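Local coordinates for protein WbmS, polysaccharide deacetylase involved in O-antigen biosynthesis (Bordetella bronchiseptica, PDB 3HFT) that probably acts as a zinc-dependent polysaccharide deacetylase in O-antigen biosynthesis, removing acetyl groups from sugar residues, at residues Ser134-Phe139 against Trp163-Gly168. Sequence-based numbering, arbitrary orientation.
Sequences SILNMF and WRHWTG
Leu136 lays one methyl on the imidazole of His165, while the next residue, Asn137, uses its amide oxygen on the hydroxyl of Thr167. In the first pair CD2 of Leu136 stands over the ring face, 3.7 Å from the centroid of the His165 imidazole and 19° off its normal, a CH-pi contact. The methyl is displaced toward the NE2-CE1 bond, with Leu136 CD2 3.5 Å from His165 NE2. The His165 ring is wedged between this methyl and the indole of Trp166, its CE1 over the indole's centre and the two rings tilted against each other. A branched aliphatic tip suits this buried spot, since it covers an aromatic face while the ring's polar edge stays available.

The polar half converges on a single oxygen. Thr167 OG1 donates to OD1 of Asn137 over 3.1 Å; the C=O...donor angle is 153° and the hydroxyl sits a little out of the carbonyl plane. Threonine offers a short hydroxyl donor beside a methyl. Asn137 holds CG anti to its carbonyl carbon (chi1 -75°), which brings the amide oxygen, able to accept several bonds, across from the helix. Two waters also donate to it. One, its oxygen 2.6 Å from Asn137 OD1, lies in the imidazole plane and hydrogen-bonds His165 NE2; the other accepts from Trp166 NE1 at 2.9 Å. Three donors thus grip one carbonyl, and His165 and Trp166 each combine a flat face for packing with an in-plane ring nitrogen for water.

Trp166 also packs on Leu184 of the second subunit, while Leu136 and His165 both touch Arg172. Away from the zinc site, the contact joins helix 133-141 to the loop after edge strand 163-164, a peripheral helix-to-loop junction flanking the small mixed sheet of this polysaccharide deacetylase domain.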
loop_
_atom_site.group_PDB
_atom_site.type_symbol
_atom_site.label_atom_id
_atom_site.label_comp_id
_atom_site.label_asym_id
_atom_site.label_seq_id
_atom_site.Cartn_x
_atom_site.Cartn_y
_atom_site.Cartn_z
ATOM N N SER A 134 3.429 9.907 -6.004
ATOM C CA SER A 134 4.025 10.393 -7.249
ATOM C C SER A 134 4.329 9.230 -8.196
ATOM O O SER A 134 4.214 9.363 -9.414
ATOM C CB SER A 134 5.307 11.160 -6.975
ATOM O OG SER A 134 6.242 10.280 -6.407
ATOM N N ILE A 135 4.695 8.084 -7.634
ATOM C CA ILE A 135 4.961 6.891 -8.448
ATOM C C ILE A 135 3.676 6.492 -9.193
ATOM O O ILE A 135 3.700 6.302 -10.410
ATOM C CB ILE A 135 5.537 5.727 -7.621
ATOM C CG1 ILE A 135 6.949 6.091 -7.124
ATOM C CG2 ILE A 135 5.571 4.440 -8.448
ATOM C CD1 ILE A 135 7.575 5.051 -6.181
ATOM N N LEU A 136 2.558 6.393 -8.478
ATOM C CA LEU A 136 1.277 6.068 -9.124
ATOM C C LEU A 136 0.892 7.150 -10.140
ATOM O O LEU A 136 0.372 6.824 -11.187
ATOM C CB LEU A 136 0.160 5.862 -8.121
ATOM C CG LEU A 136 -0.030 4.401 -7.663
ATOM C CD1 LEU A 136 1.253 3.823 -7.093
ATOM C CD2 LEU A 136 -1.179 4.314 -6.683
ATOM N N ASN A 137 1.173 8.414 -9.851
ATOM C CA ASN A 137 0.901 9.499 -10.828
ATOM C C ASN A 137 1.695 9.255 -12.109
ATOM O O ASN A 137 1.177 9.394 -13.226
ATOM C CB ASN A 137 1.278 10.883 -10.250
ATOM C CG ASN A 137 0.281 11.397 -9.213
ATOM O OD1 ASN A 137 -0.803 10.853 -9.045
ATOM N ND2 ASN A 137 0.651 12.466 -8.516
HETATM N N MSE A 138 2.958 8.887 -11.951
HETATM C CA MSE A 138 3.815 8.661 -13.091
HETATM C C MSE A 138 3.426 7.397 -13.851
HETATM O O MSE A 138 3.566 7.347 -15.080
HETATM C CB MSE A 138 5.291 8.635 -12.670
HETATM C CG MSE A 138 5.876 10.042 -12.386
HETATM SE SE MSE A 138 7.813 10.009 -12.229
HETATM C CE MSE A 138 8.024 8.461 -13.226
ATOM N N PHE A 139 2.953 6.374 -13.134
ATOM C CA PHE A 139 2.448 5.168 -13.784
ATOM C C PHE A 139 1.312 5.584 -14.720
ATOM O O PHE A 139 1.296 5.235 -15.899
ATOM C CB PHE A 139 1.849 4.178 -12.771
ATOM C CG PHE A 139 2.857 3.397 -11.954
ATOM C CD1 PHE A 139 4.176 3.276 -12.330
ATOM C CD2 PHE A 139 2.414 2.658 -10.874
ATOM C CE1 PHE A 139 5.061 2.488 -11.570
ATOM C CE2 PHE A 139 3.279 1.885 -10.136
ATOM C CZ PHE A 139 4.617 1.816 -10.489
ATOM N N TRP A 163 -10.301 -1.286 -6.698
ATOM C CA TRP A 163 -10.949 0.003 -6.577
ATOM C C TRP A 163 -10.321 1.040 -7.499
ATOM O O TRP A 163 -9.212 0.859 -7.987
ATOM C CB TRP A 163 -10.938 0.474 -5.110
ATOM C CG TRP A 163 -9.647 0.839 -4.519
ATOM C CD1 TRP A 163 -9.056 2.061 -4.585
ATOM C CD2 TRP A 163 -8.767 0.012 -3.727
ATOM N NE1 TRP A 163 -7.881 2.052 -3.904
ATOM C CE2 TRP A 163 -7.678 0.815 -3.355
ATOM C CE3 TRP A 163 -8.796 -1.318 -3.315
ATOM C CZ2 TRP A 163 -6.631 0.342 -2.592
ATOM C CZ3 TRP A 163 -7.771 -1.799 -2.555
ATOM C CH2 TRP A 163 -6.678 -0.972 -2.198
ATOM N N ARG A 164 -11.052 2.124 -7.754
ATOM C CA ARG A 164 -10.548 3.196 -8.584
ATOM C C ARG A 164 -9.563 4.066 -7.813
ATOM O O ARG A 164 -9.884 4.545 -6.722
ATOM C CB ARG A 164 -11.667 4.118 -9.029
ATOM C CG ARG A 164 -12.664 3.468 -9.915
ATOM C CD ARG A 164 -13.851 4.370 -10.125
ATOM N NE ARG A 164 -15.072 3.580 -10.322
ATOM C CZ ARG A 164 -15.547 3.174 -11.497
ATOM N NH1 ARG A 164 -14.929 3.472 -12.645
ATOM N NH2 ARG A 164 -16.672 2.465 -11.517
ATOM N N HIS A 165 -8.404 4.326 -8.416
ATOM C CA HIS A 165 -7.453 5.279 -7.849
ATOM C C HIS A 165 -7.919 6.697 -8.190
ATOM O O HIS A 165 -8.666 6.886 -9.156
ATOM C CB HIS A 165 -6.059 5.018 -8.378
ATOM C CG HIS A 165 -5.001 5.809 -7.682
ATOM N ND1 HIS A 165 -4.888 5.832 -6.311
ATOM C CD2 HIS A 165 -4.002 6.587 -8.158
ATOM C CE1 HIS A 165 -3.887 6.620 -5.973
ATOM N NE2 HIS A 165 -3.335 7.098 -7.070
ATOM N N TRP A 166 -7.462 7.696 -7.441
ATOM C CA TRP A 166 -7.903 9.074 -7.657
ATOM C C TRP A 166 -7.278 9.783 -8.858
ATOM O O TRP A 166 -7.686 10.911 -9.150
ATOM C CB TRP A 166 -7.695 9.926 -6.400
ATOM C CG TRP A 166 -6.274 10.061 -5.929
ATOM C CD1 TRP A 166 -5.317 10.868 -6.445
ATOM C CD2 TRP A 166 -5.665 9.370 -4.824
ATOM N NE1 TRP A 166 -4.140 10.713 -5.747
ATOM C CE2 TRP A 166 -4.332 9.805 -4.742
ATOM C CE3 TRP A 166 -6.111 8.421 -3.914
ATOM C CZ2 TRP A 166 -3.452 9.334 -3.780
ATOM C CZ3 TRP A 166 -5.234 7.959 -2.948
ATOM C CH2 TRP A 166 -3.913 8.398 -2.896
ATOM N N THR A 167 -6.293 9.175 -9.520
ATOM C CA THR A 167 -5.701 9.744 -10.724
ATOM C C THR A 167 -5.417 8.681 -11.770
ATOM O O THR A 167 -5.284 7.501 -11.457
ATOM C CB THR A 167 -4.322 10.437 -10.488
ATOM O OG1 THR A 167 -3.357 9.478 -10.061
ATOM C CG2 THR A 167 -4.400 11.589 -9.486
ATOM N N GLY A 168 -5.303 9.138 -13.019
ATOM C CA GLY A 168 -4.938 8.289 -14.168
ATOM C C GLY A 168 -5.990 7.283 -14.636
ATOM O O GLY A 168 -5.674 6.425 -15.442
HETATM O O HOH W 1 -1.331 9.022 -7.287
HETATM O O HOH W 2 -2.223 12.474 -7.017
#